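Local coordinates for protein peptidase M3B, oligoendopeptidase F (Enterococcus faecium, PDB 2QR4) that probably cleaves oligopeptides as a zinc-dependent metallopeptidase of the M3 family, as oligoendopeptidases F do, at residues Arg265-Arg270 with Lys474-Ala479; Ala305-Lys310 with Thr408-Glu413; Thr440-Phe445 with Pro494-Asn499. All coordinates share one frame; numbering follows the deposited sequence.

Interaction 1 (Arg265-Arg270 with Lys474-Ala479)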
loop_
_atom_site.group_PDB
_atom_site.type_symbol
_atom_site.label_atom_id
_atom_site.label_comp_id
_atom_site.label_asym_id
_atom_site.label_seq_id
_atom_site.Cartn_x
_atom_site.Cartn_y
_atom_site.Cartn_z
ATOM N N ARG A 265 25.781 -0.987 30.885
ATOM C CA ARG A 265 27.159 -0.773 31.311
ATOM C C ARG A 265 28.060 -0.265 30.185
ATOM O O ARG A 265 28.883 0.623 30.404
ATOM C CB ARG A 265 27.748 -2.073 31.843
ATOM C CG ARG A 265 27.824 -2.171 33.329
ATOM C CD ARG A 265 29.249 -2.548 33.719
ATOM N NE ARG A 265 29.458 -3.986 33.756
ATOM C CZ ARG A 265 30.654 -4.540 33.876
ATOM N NH1 ARG A 265 31.730 -3.774 33.938
ATOM N NH2 ARG A 265 30.781 -5.855 33.913
ATOM N N TYR A 266 27.918 -0.848 28.993
ATOM C CA TYR A 266 28.726 -0.433 27.845
ATOM C C TYR A 266 28.420 1.024 27.485
ATOM O O TYR A 266 29.310 1.784 27.100
ATOM C CB TYR A 266 28.474 -1.364 26.656
ATOM C CG TYR A 266 29.345 -1.096 25.455
ATOM C CD1 TYR A 266 30.674 -0.747 25.606
ATOM C CD2 TYR A 266 28.846 -1.225 24.168
ATOM C CE1 TYR A 266 31.479 -0.511 24.521
ATOM C CE2 TYR A 266 29.645 -0.992 23.071
ATOM C CZ TYR A 266 30.967 -0.634 23.255
ATOM O OH TYR A 266 31.796 -0.416 22.172
HETATM N N MSE A 267 27.163 1.416 27.656
HETATM C CA MSE A 267 26.752 2.797 27.412
HETATM C C MSE A 267 27.335 3.769 28.458
HETATM O O MSE A 267 27.791 4.854 28.102
HETATM C CB MSE A 267 25.231 2.892 27.320
HETATM C CG MSE A 267 24.652 2.121 26.129
HETATM SE SE MSE A 267 25.259 2.737 24.342
HETATM C CE MSE A 267 26.845 1.622 24.087
ATOM N N GLU A 268 27.372 3.372 29.729
ATOM C CA GLU A 268 28.074 4.171 30.734
ATOM C C GLU A 268 29.522 4.399 30.317
ATOM O O GLU A 268 30.055 5.510 30.452
ATOM C CB GLU A 268 28.036 3.520 32.128
ATOM C CG GLU A 268 26.624 3.256 32.673
ATOM C CD GLU A 268 25.909 4.511 33.232
ATOM O OE1 GLU A 268 26.484 5.635 33.250
ATOM O OE2 GLU A 268 24.743 4.355 33.660
ATOM N N LEU A 269 30.161 3.350 29.807
ATOM C CA LEU A 269 31.572 3.452 29.440
ATOM C C LEU A 269 31.731 4.431 28.288
ATOM O O LEU A 269 32.591 5.311 28.320
ATOM C CB LEU A 269 32.147 2.089 29.072
ATOM C CG LEU A 269 33.572 2.103 28.548
ATOM C CD1 LEU A 269 34.493 2.722 29.578
ATOM C CD2 LEU A 269 33.983 0.679 28.226
ATOM N N ARG A 270 30.887 4.294 27.274
ATOM C CA ARG A 270 30.916 5.261 26.182
ATOM C C ARG A 270 30.677 6.718 26.657
ATOM O O ARG A 270 31.304 7.651 26.157
ATOM C CB ARG A 270 29.948 4.836 25.085
ATOM C CG ARG A 270 29.620 5.907 24.065
ATOM C CD ARG A 270 28.784 5.316 22.921
ATOM N NE ARG A 270 29.595 4.470 22.044
ATOM C CZ ARG A 270 30.222 4.915 20.960
ATOM N NH1 ARG A 270 30.933 4.083 20.230
ATOM N NH2 ARG A 270 30.134 6.197 20.601
ATOM N N LYS A 474 14.390 0.768 27.396
ATOM C CA LYS A 474 14.621 -0.508 28.075
ATOM C C LYS A 474 15.971 -1.088 27.647
ATOM O O LYS A 474 16.742 -1.575 28.469
ATOM C CB LYS A 474 13.503 -1.507 27.730
ATOM C CG LYS A 474 13.606 -2.866 28.449
ATOM C CD LYS A 474 12.439 -3.833 28.127
ATOM C CE LYS A 474 12.710 -4.602 26.818
ATOM N NZ LYS A 474 11.764 -5.747 26.558
ATOM N N TYR A 475 16.245 -1.037 26.346
ATOM C CA TYR A 475 17.494 -1.544 25.822
ATOM C C TYR A 475 18.696 -0.689 26.219
ATOM O O TYR A 475 19.677 -1.192 26.728
ATOM C CB TYR A 475 17.411 -1.706 24.308
ATOM C CG TYR A 475 16.922 -3.065 23.899
ATOM C CD1 TYR A 475 15.613 -3.432 24.123
ATOM C CD2 TYR A 475 17.782 -3.997 23.308
ATOM C CE1 TYR A 475 15.149 -4.683 23.771
ATOM C CE2 TYR A 475 17.330 -5.247 22.941
ATOM C CZ TYR A 475 16.006 -5.584 23.184
ATOM O OH TYR A 475 15.516 -6.820 22.849
ATOM N N TYR A 476 18.619 0.612 26.037
ATOM C CA TYR A 476 19.804 1.408 26.278
ATOM C C TYR A 476 20.050 1.791 27.722
ATOM O O TYR A 476 21.192 2.048 28.099
ATOM C CB TYR A 476 19.826 2.619 25.354
ATOM C CG TYR A 476 20.172 2.200 23.942
ATOM C CD1 TYR A 476 21.500 1.983 23.559
ATOM C CD2 TYR A 476 19.176 1.964 23.010
ATOM C CE1 TYR A 476 21.810 1.592 22.262
ATOM C CE2 TYR A 476 19.481 1.562 21.724
ATOM C CZ TYR A 476 20.791 1.392 21.354
ATOM O OH TYR A 476 21.070 0.998 20.077
ATOM N N GLY A 477 18.996 1.818 28.534
ATOM C CA GLY A 477 19.155 2.127 29.947
ATOM C C GLY A 477 19.328 3.604 30.245
ATOM O O GLY A 477 19.283 4.429 29.342
ATOM N N PRO A 478 19.540 3.943 31.526
ATOM C CA PRO A 478 19.543 5.336 31.986
ATOM C C PRO A 478 20.768 6.157 31.567
ATOM O O PRO A 478 20.780 7.371 31.762
ATOM C CB PRO A 478 19.510 5.202 33.513
ATOM C CG PRO A 478 20.178 3.882 33.788
ATOM C CD PRO A 478 19.803 2.989 32.623
ATOM N N ALA A 479 21.794 5.513 31.021
ATOM C CA ALA A 479 22.991 6.245 30.593
ATOM C C ALA A 479 22.754 7.018 29.292
ATOM O O ALA A 479 23.452 7.991 29.001
ATOM C CB ALA A 479 24.152 5.312 30.443
#
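Selenium takes the place of sulfur where Met267, present as selenomethionine, meets Tyr476, and it approaches the ring at its edge rather than over a face. The SE atom of Met267 lies 3.9 Å from Tyr476 CD1 and 5.2 Å from the centroid of the Tyr476 ring, 82° off the ring normal, so it is nearly in the ring plane. This is the edge-on form of a Met-aromatic contact. Met267 attains it by folding back: CG stands beside the backbone N (chi1 -64°), and a second bend at chi2 brings SE alongside Tyr476 CD1.

Three residues beyond the tyrosine, the second foothold is Ala479. Its methyl points at helix 260-274 and fits between two successive residues there, with Ala479 CB 4.1 Å from Met267 CB on one flank and 3.4 Å from Glu268 CD on the other. The bend of Glu268 at chi2 (-78°) curls its carboxylate over this methyl, and Glu268 OE2 also comes within 3.4 Å of Ala479 CB. No hydrogen bond spans the two segments; they meet through van der Waals packing and the edge-on Met-aromatic contact. The backbones are closest at Glu268 and Ala479, whose CA atoms are 5.5 Å apart. Gly477, with positive phi, is where the chain leaves the helix and turns to bring Ala479 across.

The contact therefore joins the middle of helix 260-274 to the C-terminal end of helix 461-476 and the loop after it, a junction reinforced by a hydrogen bond from His264 to the carbonyl of Lys474. Helix 418-454 packs against Tyr476 through Lys433 and Gln441, while helix 557-579 receives Leu269 on another side of helix 260-274.

Interaction 2 (Ala305-Lys310 with Thr408-Glu413); sequences ALEALK and TEYLLE
Tyr410 lays one face of its ring over Ala308 and extends its hydroxyl toward Glu307, so two consecutive residues of helix 302-308 engage different parts of a single side chain. Ala308 CA sits 4.0 Å from the centroid of the Tyr410 ring, only 22° off the ring normal, a CH-pi contact displaced toward the rim. The methyl leans to the CD2 flank, with Ala308 CB 3.5 Å from Tyr410 CD2. Because Tyr410 CG is trans to the backbone N (chi1 174°), the ring is thrown out from helix 394-414 toward its neighbour. Glu307 is extended beyond CG and reaches the far end of the phenol, its carboxylate turned 43° from the ring plane. There Tyr410 OH donates a weak hydrogen bond to Glu307 OE1, 2.7 Å away.

Leu306 and Leu309 of the same segment touch Met371 of helix 361-379, which carries the HEXXH sequence characteristic of this zinc peptidase clan. Chemically, the contact grades from apolar at Ala308 to polar at exposed Glu307: the face packing probably helps fix where the ring lies, and the acceptor carboxylate would probably polarise the phenol O-H.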
loop_
_atom_site.group_PDB
_atom_site.type_symbol
_atom_site.label_atom_id
_atom_site.label_comp_id
_atom_site.label_asym_id
_atom_site.label_seq_id
_atom_site.Cartn_x
_atom_site.Cartn_y
_atom_site.Cartn_z
ATOM N N ALA A 305 47.177 -12.870 9.085
ATOM C CA ALA A 305 45.925 -13.542 8.752
ATOM C C ALA A 305 46.075 -15.056 8.863
ATOM O O ALA A 305 45.328 -15.715 9.592
ATOM C CB ALA A 305 45.474 -13.156 7.351
ATOM N N LEU A 306 47.053 -15.600 8.147
ATOM C CA LEU A 306 47.267 -17.044 8.122
ATOM C C LEU A 306 47.682 -17.547 9.497
ATOM O O LEU A 306 47.476 -18.715 9.834
ATOM C CB LEU A 306 48.331 -17.438 7.083
ATOM C CG LEU A 306 48.161 -17.036 5.613
ATOM C CD1 LEU A 306 49.225 -17.723 4.774
ATOM C CD2 LEU A 306 46.771 -17.364 5.089
ATOM N N GLU A 307 48.277 -16.662 10.287
ATOM C CA GLU A 307 48.764 -17.062 11.588
ATOM C C GLU A 307 47.599 -17.171 12.555
ATOM O O GLU A 307 47.506 -18.133 13.317
ATOM C CB GLU A 307 49.811 -16.083 12.102
ATOM C CG GLU A 307 50.763 -16.718 13.092
ATOM C CD GLU A 307 51.905 -15.803 13.459
ATOM O OE1 GLU A 307 51.726 -14.568 13.357
ATOM O OE2 GLU A 307 52.977 -16.317 13.849
ATOM N N ALA A 308 46.706 -16.186 12.508
ATOM C CA ALA A 308 45.525 -16.184 13.360
ATOM C C ALA A 308 44.610 -17.376 13.066
ATOM O O ALA A 308 44.099 -18.016 13.981
ATOM C CB ALA A 308 44.767 -14.876 13.205
ATOM N N LEU A 309 44.425 -17.678 11.784
ATOM C CA LEU A 309 43.541 -18.761 11.359
ATOM C C LEU A 309 44.117 -20.163 11.575
ATOM O O LEU A 309 43.438 -21.151 11.329
ATOM C CB LEU A 309 43.157 -18.579 9.888
ATOM C CG LEU A 309 41.980 -17.658 9.561
ATOM C CD1 LEU A 309 41.647 -16.727 10.709
ATOM C CD2 LEU A 309 42.265 -16.876 8.289
ATOM N N LYS A 310 45.352 -20.257 12.052
ATOM C CA LYS A 310 45.976 -21.566 12.262
ATOM C C LYS A 310 45.093 -22.588 13.009
ATOM O O LYS A 310 45.040 -23.754 12.611
ATOM C CB LYS A 310 47.347 -21.424 12.937
ATOM C CG LYS A 310 48.229 -22.662 12.812
ATOM C CD LYS A 310 49.652 -22.387 13.283
ATOM C CE LYS A 310 50.285 -21.233 12.505
ATOM N NZ LYS A 310 51.649 -20.883 13.003
ATOM N N THR A 408 40.146 -11.833 16.359
ATOM C CA THR A 408 40.049 -11.046 17.589
ATOM C C THR A 408 40.756 -11.726 18.756
ATOM O O THR A 408 41.574 -11.116 19.439
ATOM C CB THR A 408 38.607 -10.810 17.998
ATOM O OG1 THR A 408 37.947 -10.047 16.980
ATOM C CG2 THR A 408 38.558 -10.066 19.333
ATOM N N GLU A 409 40.443 -12.994 18.985
ATOM C CA GLU A 409 41.085 -13.721 20.062
ATOM C C GLU A 409 42.585 -13.744 19.852
ATOM O O GLU A 409 43.351 -13.529 20.794
ATOM C CB GLU A 409 40.547 -15.154 20.165
ATOM C CG GLU A 409 41.216 -15.998 21.260
ATOM C CD GLU A 409 40.990 -15.423 22.654
ATOM O OE1 GLU A 409 39.953 -14.768 22.869
ATOM O OE2 GLU A 409 41.843 -15.622 23.540
ATOM N N TYR A 410 43.015 -14.016 18.623
ATOM C CA TYR A 410 44.453 -14.088 18.349
ATOM C C TYR A 410 45.166 -12.777 18.709
ATOM O O TYR A 410 46.245 -12.799 19.299
ATOM C CB TYR A 410 44.731 -14.467 16.889
ATOM C CG TYR A 410 46.194 -14.407 16.541
ATOM C CD1 TYR A 410 47.074 -15.359 17.024
ATOM C CD2 TYR A 410 46.701 -13.388 15.749
ATOM C CE1 TYR A 410 48.411 -15.302 16.725
ATOM C CE2 TYR A 410 48.032 -13.323 15.450
ATOM C CZ TYR A 410 48.888 -14.281 15.942
ATOM O OH TYR A 410 50.237 -14.232 15.642
ATOM N N LEU A 411 44.561 -11.648 18.344
ATOM C CA LEU A 411 45.121 -10.327 18.625
ATOM C C LEU A 411 45.240 -10.110 20.136
ATOM O O LEU A 411 46.273 -9.669 20.628
ATOM C CB LEU A 411 44.253 -9.214 17.982
ATOM C CG LEU A 411 44.311 -9.073 16.449
ATOM C CD1 LEU A 411 43.321 -8.039 15.911
ATOM C CD2 LEU A 411 45.721 -8.749 15.958
ATOM N N LEU A 412 44.172 -10.436 20.859
ATOM C CA LEU A 412 44.108 -10.280 22.315
ATOM C C LEU A 412 45.079 -11.198 23.046
ATOM O O LEU A 412 45.412 -10.960 24.212
ATOM C CB LEU A 412 42.680 -10.531 22.810
ATOM C CG LEU A 412 41.670 -9.371 22.991
ATOM C CD1 LEU A 412 42.033 -8.077 22.294
ATOM C CD2 LEU A 412 40.248 -9.784 22.661
ATOM N N GLU A 413 45.541 -12.251 22.375
ATOM C CA GLU A 413 46.546 -13.110 22.997
ATOM C C GLU A 413 47.966 -12.697 22.627
ATOM O O GLU A 413 48.914 -13.237 23.173
ATOM C CB GLU A 413 46.327 -14.591 22.664
ATOM C CG GLU A 413 44.940 -15.115 23.015
ATOM C CD GLU A 413 44.763 -16.603 22.687
ATOM O OE1 GLU A 413 43.670 -17.154 22.940
ATOM O OE2 GLU A 413 45.716 -17.224 22.181
#

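Interaction 3 (Thr440-Phe445 with Pro494-Asn499); sequences TQFAEF and PHFYYN
An aromatic cluster of three phenylalanines fastens helix 418-454 to the loop that precedes helix 503-520. Phe496 is the member from the loop, and it reaches toward the helix between Phe442 and Phe445, which lie three positions apart. Its leading atoms are CE1, CZ and CE2. Phe496 CE1 lies 3.4 Å from the carbonyl oxygen Phe442 O, which meets the ring at its edge, close to its plane, and 4.0 Å from Phe442 CB. On the other flank, Phe496 CZ is 4.0 Å from Phe445 CD2 and approaches the edge of that ring.

In this largely helical fold the cluster ties an irregular connection to a long helix. Residues 494-496 form a short 3-10 turn, closed by a bond from Tyr497 N to Pro494 O, and the turn directs Phe496 at the helix. The ring pairs are oblique, neither stacked nor edge-to-face: the Phe496 plane makes 74° with that of Phe442 and 49° with that of Phe445. Phe442 contributes mainly its O and CB, whereas Phe445, with CG trans to its backbone N (chi1 -162°), brings its CD2 edge to Phe496 CZ. Leu215 of helix 208-228 also packs on Phe496, and Trp490 on Phe445.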
loop_
_atom_site.group_PDB
_atom_site.type_symbol
_atom_site.label_atom_id
_atom_site.label_comp_id
_atom_site.label_asym_id
_atom_site.label_seq_id
_atom_site.Cartn_x
_atom_site.Cartn_y
_atom_site.Cartn_z
ATOM N N THR A 440 18.291 -7.585 17.777
ATOM C CA THR A 440 17.298 -8.226 18.620
ATOM C C THR A 440 16.204 -7.249 19.065
ATOM O O THR A 440 15.039 -7.624 19.142
ATOM C CB THR A 440 17.943 -8.912 19.800
ATOM O OG1 THR A 440 18.792 -9.944 19.294
ATOM C CG2 THR A 440 16.883 -9.526 20.714
ATOM N N GLN A 441 16.587 -6.000 19.340
ATOM C CA GLN A 441 15.629 -4.935 19.610
ATOM C C GLN A 441 14.602 -4.888 18.468
ATOM O O GLN A 441 13.387 -4.879 18.707
ATOM C CB GLN A 441 16.343 -3.581 19.723
ATOM C CG GLN A 441 15.442 -2.404 20.203
ATOM C CD GLN A 441 16.170 -1.058 20.186
ATOM O OE1 GLN A 441 17.393 -0.999 20.074
ATOM N NE2 GLN A 441 15.416 0.025 20.270
ATOM N N PHE A 442 15.114 -4.871 17.237
ATOM C CA PHE A 442 14.289 -4.848 16.043
ATOM C C PHE A 442 13.419 -6.097 16.001
ATOM O O PHE A 442 12.234 -6.010 15.690
ATOM C CB PHE A 442 15.150 -4.753 14.764
ATOM C CG PHE A 442 15.885 -3.431 14.598
ATOM C CD1 PHE A 442 15.517 -2.310 15.326
ATOM C CD2 PHE A 442 16.912 -3.305 13.668
ATOM C CE1 PHE A 442 16.183 -1.099 15.165
ATOM C CE2 PHE A 442 17.582 -2.096 13.492
ATOM C CZ PHE A 442 17.216 -0.985 14.248
ATOM N N ALA A 443 14.001 -7.256 16.326
ATOM C CA ALA A 443 13.254 -8.509 16.251
ATOM C C ALA A 443 12.113 -8.518 17.243
ATOM O O ALA A 443 11.034 -9.058 16.962
ATOM C CB ALA A 443 14.159 -9.727 16.456
ATOM N N GLU A 444 12.361 -7.923 18.405
ATOM C CA GLU A 444 11.353 -7.821 19.452
ATOM C C GLU A 444 10.220 -6.891 19.017
ATOM O O GLU A 444 9.046 -7.203 19.225
ATOM C CB GLU A 444 11.975 -7.352 20.777
ATOM C CG GLU A 444 11.012 -7.444 21.986
ATOM C CD GLU A 444 11.690 -7.171 23.342
ATOM O OE1 GLU A 444 12.936 -7.105 23.425
ATOM O OE2 GLU A 444 10.969 -7.030 24.344
ATOM N N PHE A 445 10.569 -5.766 18.391
ATOM C CA PHE A 445 9.554 -4.839 17.909
ATOM C C PHE A 445 8.768 -5.457 16.763
ATOM O O PHE A 445 7.542 -5.338 16.699
ATOM C CB PHE A 445 10.166 -3.508 17.484
ATOM C CG PHE A 445 9.165 -2.391 17.380
ATOM C CD1 PHE A 445 8.513 -1.923 18.510
ATOM C CD2 PHE A 445 8.864 -1.815 16.145
ATOM C CE1 PHE A 445 7.578 -0.900 18.418
ATOM C CE2 PHE A 445 7.938 -0.787 16.042
ATOM C CZ PHE A 445 7.292 -0.328 17.178
ATOM N N PRO A 494 14.155 -0.651 6.773
ATOM C CA PRO A 494 13.690 -1.468 5.634
ATOM C C PRO A 494 13.356 -2.910 6.034
ATOM O O PRO A 494 12.476 -3.538 5.438
ATOM C CB PRO A 494 14.903 -1.478 4.667
ATOM C CG PRO A 494 15.762 -0.320 5.084
ATOM C CD PRO A 494 15.508 -0.096 6.556
ATOM N N HIS A 495 14.049 -3.426 7.041
ATOM C CA HIS A 495 13.924 -4.835 7.396
ATOM C C HIS A 495 12.572 -5.198 7.949
ATOM O O HIS A 495 12.205 -6.371 7.948
ATOM C CB HIS A 495 15.024 -5.262 8.358
ATOM C CG HIS A 495 16.371 -5.322 7.718
ATOM N ND1 HIS A 495 17.254 -4.262 7.740
ATOM C CD2 HIS A 495 16.971 -6.298 6.999
ATOM C CE1 HIS A 495 18.350 -4.595 7.082
ATOM N NE2 HIS A 495 18.205 -5.826 6.627
ATOM N N PHE A 496 11.822 -4.198 8.402
ATOM C CA PHE A 496 10.489 -4.464 8.926
ATOM C C PHE A 496 9.523 -4.818 7.814
ATOM O O PHE A 496 8.429 -5.293 8.100
ATOM C CB PHE A 496 9.951 -3.272 9.701
ATOM C CG PHE A 496 10.579 -3.095 11.040
ATOM C CD1 PHE A 496 11.027 -4.201 11.759
ATOM C CD2 PHE A 496 10.710 -1.829 11.596
ATOM C CE1 PHE A 496 11.600 -4.045 13.014
ATOM C CE2 PHE A 496 11.292 -1.662 12.848
ATOM C CZ PHE A 496 11.728 -2.774 13.560
ATOM N N TYR A 497 9.921 -4.557 6.564
ATOM C CA TYR A 497 9.138 -4.933 5.359
ATOM C C TYR A 497 9.599 -6.277 4.757
ATOM O O TYR A 497 9.244 -6.637 3.633
ATOM C CB TYR A 497 9.209 -3.832 4.278
ATOM C CG TYR A 497 8.555 -2.536 4.696
ATOM C CD1 TYR A 497 7.200 -2.301 4.435
ATOM C CD2 TYR A 497 9.281 -1.553 5.378
ATOM C CE1 TYR A 497 6.592 -1.112 4.821
ATOM C CE2 TYR A 497 8.675 -0.356 5.775
ATOM C CZ TYR A 497 7.335 -0.142 5.486
ATOM O OH TYR A 497 6.726 1.021 5.892
ATOM N N TYR A 498 10.414 -7.008 5.500
ATOM C CA TYR A 498 10.717 -8.381 5.140
ATOM C C TYR A 498 9.704 -9.215 5.908
ATOM O O TYR A 498 8.541 -8.825 6.019
ATOM C CB TYR A 498 12.149 -8.726 5.524
ATOM C CG TYR A 498 13.181 -8.043 4.646
ATOM C CD1 TYR A 498 12.873 -6.873 3.957
ATOM C CD2 TYR A 498 14.461 -8.558 4.510
ATOM C CE1 TYR A 498 13.804 -6.237 3.151
ATOM C CE2 TYR A 498 15.408 -7.926 3.702
ATOM C CZ TYR A 498 15.066 -6.767 3.030
ATOM O OH TYR A 498 15.990 -6.144 2.232
ATOM N N ASN A 499 10.126 -10.338 6.464
ATOM C CA ASN A 499 9.185 -11.225 7.135
ATOM C C ASN A 499 9.892 -12.016 8.241
ATOM O O ASN A 499 10.244 -13.182 8.070
ATOM C CB ASN A 499 8.547 -12.174 6.101
ATOM C CG ASN A 499 7.324 -12.901 6.637
ATOM O OD1 ASN A 499 6.806 -12.572 7.706
ATOM N ND2 ASN A 499 6.858 -13.900 5.894
#

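In the fold
Interactions 1 and 3 are physically continuous although their centres are 22 Å apart: Glu444 on helix 418-454 receives Lys474 NZ in a salt bridge, OE2 to NZ 2.7 Å, and probably a hydrogen bond from Tyr475 OH. Their segments alternate along the chain. Interaction 2 is nested within the loop closed by interaction 1 but stands apart in space, about 12 Å from it and about 19 Å from interaction 3, nearest atoms in each case. It is the contact that borders helix 361-379; helix 394-414 probably supplies a further glutamate ligand of a catalytic zinc, as in M3 relatives.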